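Local coordinates for protein pyruvate kinase (Toxoplasma gondii, PDB 3GG8) that probably catalyses the last step of glycolysis, transferring a phosphoryl group from phosphoenolpyruvate to ADP to give pyruvate and ATP, at residues 297-302 and 337-342; 381-386 and 426-431. One frame throughout, in Å; residues are numbered along the deposited sequence.

Contact 1. Residues 297-302 and 337-342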
loop_
_atom_site.group_PDB
_atom_site.type_symbol
_atom_site.label_atom_id
_atom_site.label_comp_id
_atom_site.label_asym_id
_atom_site.label_seq_id
_atom_site.Cartn_x
_atom_site.Cartn_y
_atom_site.Cartn_z
ATOM N N MET C 297 19.208 -3.672 -15.537
ATOM C CA MET C 297 18.050 -4.174 -16.261
ATOM C C MET C 297 18.077 -5.688 -16.396
ATOM O O MET C 297 17.057 -6.332 -16.198
ATOM C CB MET C 297 17.945 -3.484 -17.637
ATOM C CG MET C 297 16.963 -4.088 -18.677
ATOM S SD MET C 297 17.668 -5.199 -19.947
ATOM C CE MET C 297 18.828 -4.163 -20.829
ATOM N N MET C 298 19.235 -6.246 -16.728
ATOM C CA MET C 298 19.357 -7.686 -16.957
ATOM C C MET C 298 19.273 -8.491 -15.665
ATOM O O MET C 298 18.801 -9.635 -15.666
ATOM C CB MET C 298 20.655 -8.011 -17.686
ATOM C CG MET C 298 20.595 -7.782 -19.195
ATOM S SD MET C 298 22.085 -8.350 -20.041
ATOM C CE MET C 298 23.266 -7.113 -19.470
ATOM N N ILE C 299 19.760 -7.904 -14.573
ATOM C CA ILE C 299 19.706 -8.549 -13.264
ATOM C C ILE C 299 18.246 -8.547 -12.800
ATOM O O ILE C 299 17.731 -9.571 -12.354
ATOM C CB ILE C 299 20.675 -7.883 -12.231
ATOM C CG1 ILE C 299 22.130 -8.262 -12.541
ATOM C CG2 ILE C 299 20.351 -8.319 -10.816
ATOM C CD1 ILE C 299 23.183 -7.474 -11.753
ATOM N N ALA C 300 17.576 -7.415 -12.958
ATOM C CA ALA C 300 16.178 -7.288 -12.559
ATOM C C ALA C 300 15.298 -8.322 -13.270
ATOM O O ALA C 300 14.488 -8.992 -12.638
ATOM C CB ALA C 300 15.690 -5.887 -12.820
ATOM N N LYS C 301 15.487 -8.456 -14.581
ATOM C CA LYS C 301 14.738 -9.394 -15.421
ATOM C C LYS C 301 14.982 -10.860 -15.049
ATOM O O LYS C 301 14.046 -11.667 -15.032
ATOM C CB LYS C 301 15.077 -9.165 -16.900
ATOM C CG LYS C 301 14.474 -7.881 -17.482
ATOM C CD LYS C 301 15.014 -7.627 -18.892
ATOM C CE LYS C 301 14.296 -6.451 -19.548
ATOM N NZ LYS C 301 12.934 -6.833 -19.970
ATOM N N CYS C 302 16.241 -11.194 -14.771
ATOM C CA CYS C 302 16.593 -12.498 -14.212
ATOM C C CYS C 302 15.917 -12.751 -12.871
ATOM O O CYS C 302 15.359 -13.824 -12.657
ATOM C CB CYS C 302 18.118 -12.644 -14.080
ATOM S SG CYS C 302 18.921 -12.793 -15.714
ATOM N N VAL C 337 25.692 -6.961 -6.102
ATOM C CA VAL C 337 24.903 -7.623 -5.049
ATOM C C VAL C 337 23.598 -6.857 -4.784
ATOM O O VAL C 337 22.519 -7.452 -4.708
ATOM C CB VAL C 337 25.726 -7.823 -3.739
ATOM C CG1 VAL C 337 24.858 -8.372 -2.612
ATOM C CG2 VAL C 337 26.927 -8.745 -3.990
ATOM N N LEU C 338 23.705 -5.529 -4.687
ATOM C CA LEU C 338 22.546 -4.692 -4.415
ATOM C C LEU C 338 21.605 -4.574 -5.604
ATOM O O LEU C 338 20.420 -4.322 -5.427
ATOM C CB LEU C 338 22.969 -3.307 -3.921
ATOM C CG LEU C 338 23.496 -3.320 -2.487
ATOM C CD1 LEU C 338 24.294 -2.071 -2.234
ATOM C CD2 LEU C 338 22.346 -3.459 -1.506
ATOM N N ASP C 339 22.143 -4.732 -6.807
ATOM C CA ASP C 339 21.352 -4.804 -8.029
ATOM C C ASP C 339 20.496 -6.076 -7.981
ATOM O O ASP C 339 19.423 -6.127 -8.581
ATOM C CB ASP C 339 22.268 -4.898 -9.260
ATOM C CG ASP C 339 22.739 -3.538 -9.776
ATOM O OD1 ASP C 339 22.460 -2.496 -9.121
ATOM O OD2 ASP C 339 23.389 -3.537 -10.858
ATOM N N GLY C 340 21.010 -7.106 -7.302
ATOM C CA GLY C 340 20.277 -8.351 -7.088
ATOM C C GLY C 340 20.946 -9.598 -7.631
ATOM O O GLY C 340 20.291 -10.615 -7.829
ATOM N N THR C 341 22.252 -9.541 -7.848
ATOM C CA THR C 341 22.958 -10.639 -8.513
ATOM C C THR C 341 22.981 -11.926 -7.680
ATOM O O THR C 341 23.087 -11.870 -6.460
ATOM C CB THR C 341 24.415 -10.234 -8.927
ATOM O OG1 THR C 341 24.898 -11.148 -9.926
ATOM C CG2 THR C 341 25.355 -10.238 -7.716
ATOM N N ASP C 342 22.886 -13.073 -8.354
ATOM C CA ASP C 342 22.960 -14.357 -7.683
ATOM C C ASP C 342 24.395 -14.708 -7.409
ATOM O O ASP C 342 24.709 -15.199 -6.315
ATOM C CB ASP C 342 22.302 -15.466 -8.513
ATOM C CG ASP C 342 20.783 -15.376 -8.497
ATOM O OD1 ASP C 342 20.157 -15.914 -7.556
ATOM O OD2 ASP C 342 20.215 -14.751 -9.421
#
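Ile299 reaches out from helix 288-305 and lays its two branches along the chain where helix 327-339 ends, touching Asp339, Gly340 and Thr341 in turn. The gamma methyl presses on the backbone: CG2 of Ile299 is 3.3 Å from the carbonyl O of Asp339 and 3.5 Å from C of Gly340. The longer branch meets side chains instead, with Ile299 CD1 3.7 Å from CB of Asp339 and 4.1 Å from CB of Thr341. This division follows from chi1 of -74°, which sets CG2 anti to the backbone N while CG1 lies anti to the carbonyl carbon, and from a nearly extended chi2 of 170°. The side chains of Ile299 and Asp339 cross at about a right angle, with CD1 against CB and, a little farther off, OD2 of the carboxylate. That carboxylate is engaged elsewhere, through a salt bridge from OD1 to Lys296 and a hydrogen bond from OD2 to Gln295, both on the helix that carries Ile299. Gly340, with phi of 121°, is the C-prime residue of a Schellman motif, and its lack of a side chain lets CG2 of Ile299 settle against the turn. Thr341 OG1 is hydrogen-bonded to Cys343 O and Thr311 OG1. Ile299 also touches Ile277, Val309 and Thr311 on strands of the (beta/alpha)8 barrel. No hydrogen bond joins the two segments directly; the contact is van der Waals packing of one isoleucine on backbone and side-chain atoms of the helix end, while polar links from neighbouring residues fix the carboxylate and hydroxyl beside it.

Contact 2. Residues 381-386 and 426-431; sequences RAMCLA and IAKYRP
Met383 and Tyr429 make the closest approach here, the thioether chain of the first lying obliquely to the phenol ring, at its CD1 and CE1 carbons. CG of Met383 is 3.6 Å from CE1 of Tyr429, and Met383 CB follows at 3.8 Å from the same ring carbon, so the methylenes rather than the sulfur do the touching. With chi1 at -157°, CG swings anti to the backbone N; bends at chi2 and chi3 then turn the chain end past the ring toward the backbone of the turn, where CE of Met383 comes within 3.7 Å of the carbonyl O of Lys428. The long, nearly extended side chain of Lys428 runs back toward the methionine, its CE 4.2 Å from Met383 CG. Its ammonium group forms a salt bridge with Glu395 and a hydrogen bond to the carbonyl O of Val304. Tyr429 OH is likewise gripped by Arg399 and Glu395, which fixes the outer end of the ring, and Tyr380 meets the ring with planes at about 55°. A type I turn, Ala427 to Arg430, presents both Lys428 and Tyr429; it is closed by a bond of 2.7 Å from Arg430 N to Ala427 O. Helix 376-384 is thereby packed on the exit of helix 421-427 in the alpha/beta domain, beside helix 288-305 of the barrel. The segments meet by van der Waals contact, without a hydrogen bond between them, whereas Glu395, shared by the lysine and the tyrosine, probably offsets the buried positive charge.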
loop_
_atom_site.group_PDB
_atom_site.type_symbol
_atom_site.label_atom_id
_atom_site.label_comp_id
_atom_site.label_asym_id
_atom_site.label_seq_id
_atom_site.Cartn_x
_atom_site.Cartn_y
_atom_site.Cartn_z
ATOM N N ARG C 381 8.241 -7.379 -1.305
ATOM C CA ARG C 381 7.063 -6.677 -1.822
ATOM C C ARG C 381 7.281 -6.129 -3.237
ATOM O O ARG C 381 6.318 -5.953 -3.987
ATOM C CB ARG C 381 6.618 -5.567 -0.862
ATOM N N ALA C 382 8.540 -5.871 -3.593
ATOM C CA ALA C 382 8.912 -5.467 -4.957
ATOM C C ALA C 382 8.716 -6.603 -5.963
ATOM O O ALA C 382 8.333 -6.360 -7.110
ATOM C CB ALA C 382 10.347 -4.969 -5.000
ATOM N N MET C 383 8.981 -7.833 -5.523
ATOM C CA MET C 383 8.746 -9.036 -6.328
ATOM C C MET C 383 7.257 -9.396 -6.442
ATOM O O MET C 383 6.833 -9.988 -7.437
ATOM C CB MET C 383 9.529 -10.217 -5.752
ATOM C CG MET C 383 9.825 -11.330 -6.753
ATOM S SD MET C 383 10.850 -10.830 -8.155
ATOM C CE MET C 383 12.381 -10.316 -7.363
ATOM N N CYS C 384 6.477 -9.048 -5.419
ATOM C CA CYS C 384 5.030 -9.282 -5.423
ATOM C C CYS C 384 4.295 -8.339 -6.380
ATOM O O CYS C 384 3.272 -8.710 -6.965
ATOM C CB CYS C 384 4.458 -9.153 -4.008
ATOM S SG CYS C 384 4.823 -10.551 -2.928
ATOM N N LEU C 385 4.825 -7.127 -6.528
ATOM C CA LEU C 385 4.276 -6.136 -7.451
ATOM C C LEU C 385 4.795 -6.328 -8.883
ATOM O O LEU C 385 4.269 -5.731 -9.825
ATOM C CB LEU C 385 4.578 -4.719 -6.953
ATOM N N ALA C 386 5.820 -7.165 -9.038
ATOM C CA ALA C 386 6.405 -7.463 -10.347
ATOM C C ALA C 386 5.886 -8.777 -10.941
ATOM O O ALA C 386 5.888 -8.955 -12.162
ATOM C CB ALA C 386 7.926 -7.479 -10.260
ATOM N N ILE C 426 11.705 -19.977 -3.769
ATOM C CA ILE C 426 11.856 -19.317 -2.459
ATOM C C ILE C 426 12.993 -18.286 -2.515
ATOM O O ILE C 426 12.837 -17.138 -2.069
ATOM C CB ILE C 426 12.099 -20.358 -1.347
ATOM C CG1 ILE C 426 10.847 -21.230 -1.165
ATOM C CG2 ILE C 426 12.524 -19.689 -0.034
ATOM C CD1 ILE C 426 11.094 -22.446 -0.369
ATOM N N ALA C 427 14.125 -18.695 -3.089
ATOM C CA ALA C 427 15.277 -17.814 -3.227
ATOM C C ALA C 427 14.892 -16.518 -3.950
ATOM O O ALA C 427 15.306 -15.428 -3.549
ATOM C CB ALA C 427 16.402 -18.524 -3.953
ATOM N N LYS C 428 14.101 -16.665 -5.013
ATOM C CA LYS C 428 13.532 -15.549 -5.790
ATOM C C LYS C 428 12.965 -14.432 -4.900
ATOM O O LYS C 428 13.028 -13.251 -5.247
ATOM C CB LYS C 428 12.439 -16.115 -6.700
ATOM C CG LYS C 428 11.835 -15.166 -7.700
ATOM C CD LYS C 428 10.735 -15.868 -8.475
ATOM C CE LYS C 428 9.758 -14.864 -9.066
ATOM N NZ LYS C 428 9.033 -15.409 -10.248
ATOM N N TYR C 429 12.418 -14.810 -3.747
ATOM C CA TYR C 429 11.804 -13.840 -2.828
ATOM C C TYR C 429 12.776 -13.250 -1.817
ATOM O O TYR C 429 12.371 -12.477 -0.968
ATOM C CB TYR C 429 10.519 -14.398 -2.197
ATOM C CG TYR C 429 9.444 -14.457 -3.243
ATOM C CD1 TYR C 429 8.735 -13.304 -3.590
ATOM C CD2 TYR C 429 9.191 -15.627 -3.954
ATOM C CE1 TYR C 429 7.780 -13.322 -4.581
ATOM C CE2 TYR C 429 8.230 -15.654 -4.961
ATOM C CZ TYR C 429 7.534 -14.492 -5.270
ATOM O OH TYR C 429 6.581 -14.475 -6.263
ATOM N N ARG C 430 14.062 -13.613 -1.942
ATOM C CA ARG C 430 15.139 -13.088 -1.093
ATOM C C ARG C 430 14.727 -13.063 0.393
ATOM O O ARG C 430 14.570 -11.988 0.979
ATOM C CB ARG C 430 15.602 -11.690 -1.568
ATOM C CG ARG C 430 16.248 -11.616 -2.974
ATOM C CD ARG C 430 17.646 -12.255 -3.013
ATOM N NE ARG C 430 18.320 -12.144 -4.312
ATOM C CZ ARG C 430 18.378 -13.117 -5.221
ATOM N NH1 ARG C 430 19.032 -12.931 -6.370
ATOM N NH2 ARG C 430 17.804 -14.288 -4.983
ATOM N N PRO C 431 14.516 -14.249 0.999
ATOM C CA PRO C 431 14.169 -14.234 2.419
ATOM C C PRO C 431 15.403 -13.905 3.252
ATOM O O PRO C 431 16.532 -14.258 2.873
ATOM C CB PRO C 431 13.723 -15.671 2.684
ATOM C CG PRO C 431 14.486 -16.477 1.677
ATOM C CD PRO C 431 14.588 -15.620 0.463
#

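How the contacts relate
The chain first closes contact 1, where helix 288-305 is rejoined, after strand 309-312 and helix 327-339, by the lead-in to strand 343-346, the last of the barrel. It then runs on through helix 356-371 to helix 376-384, which opens contact 2; that loop is closed after helix 393-407 and strand 412-416, at the end of helix 421-427. The two loops thus follow in series, neither nested nor crossed, with centres about 12 Å apart. Arg430 bridges them: its NH1 lies 3.0 Å from Gly340 O, a probable hydrogen bond, and has a weaker, long ion pair with Asp342, tying barrel to alpha/beta domain.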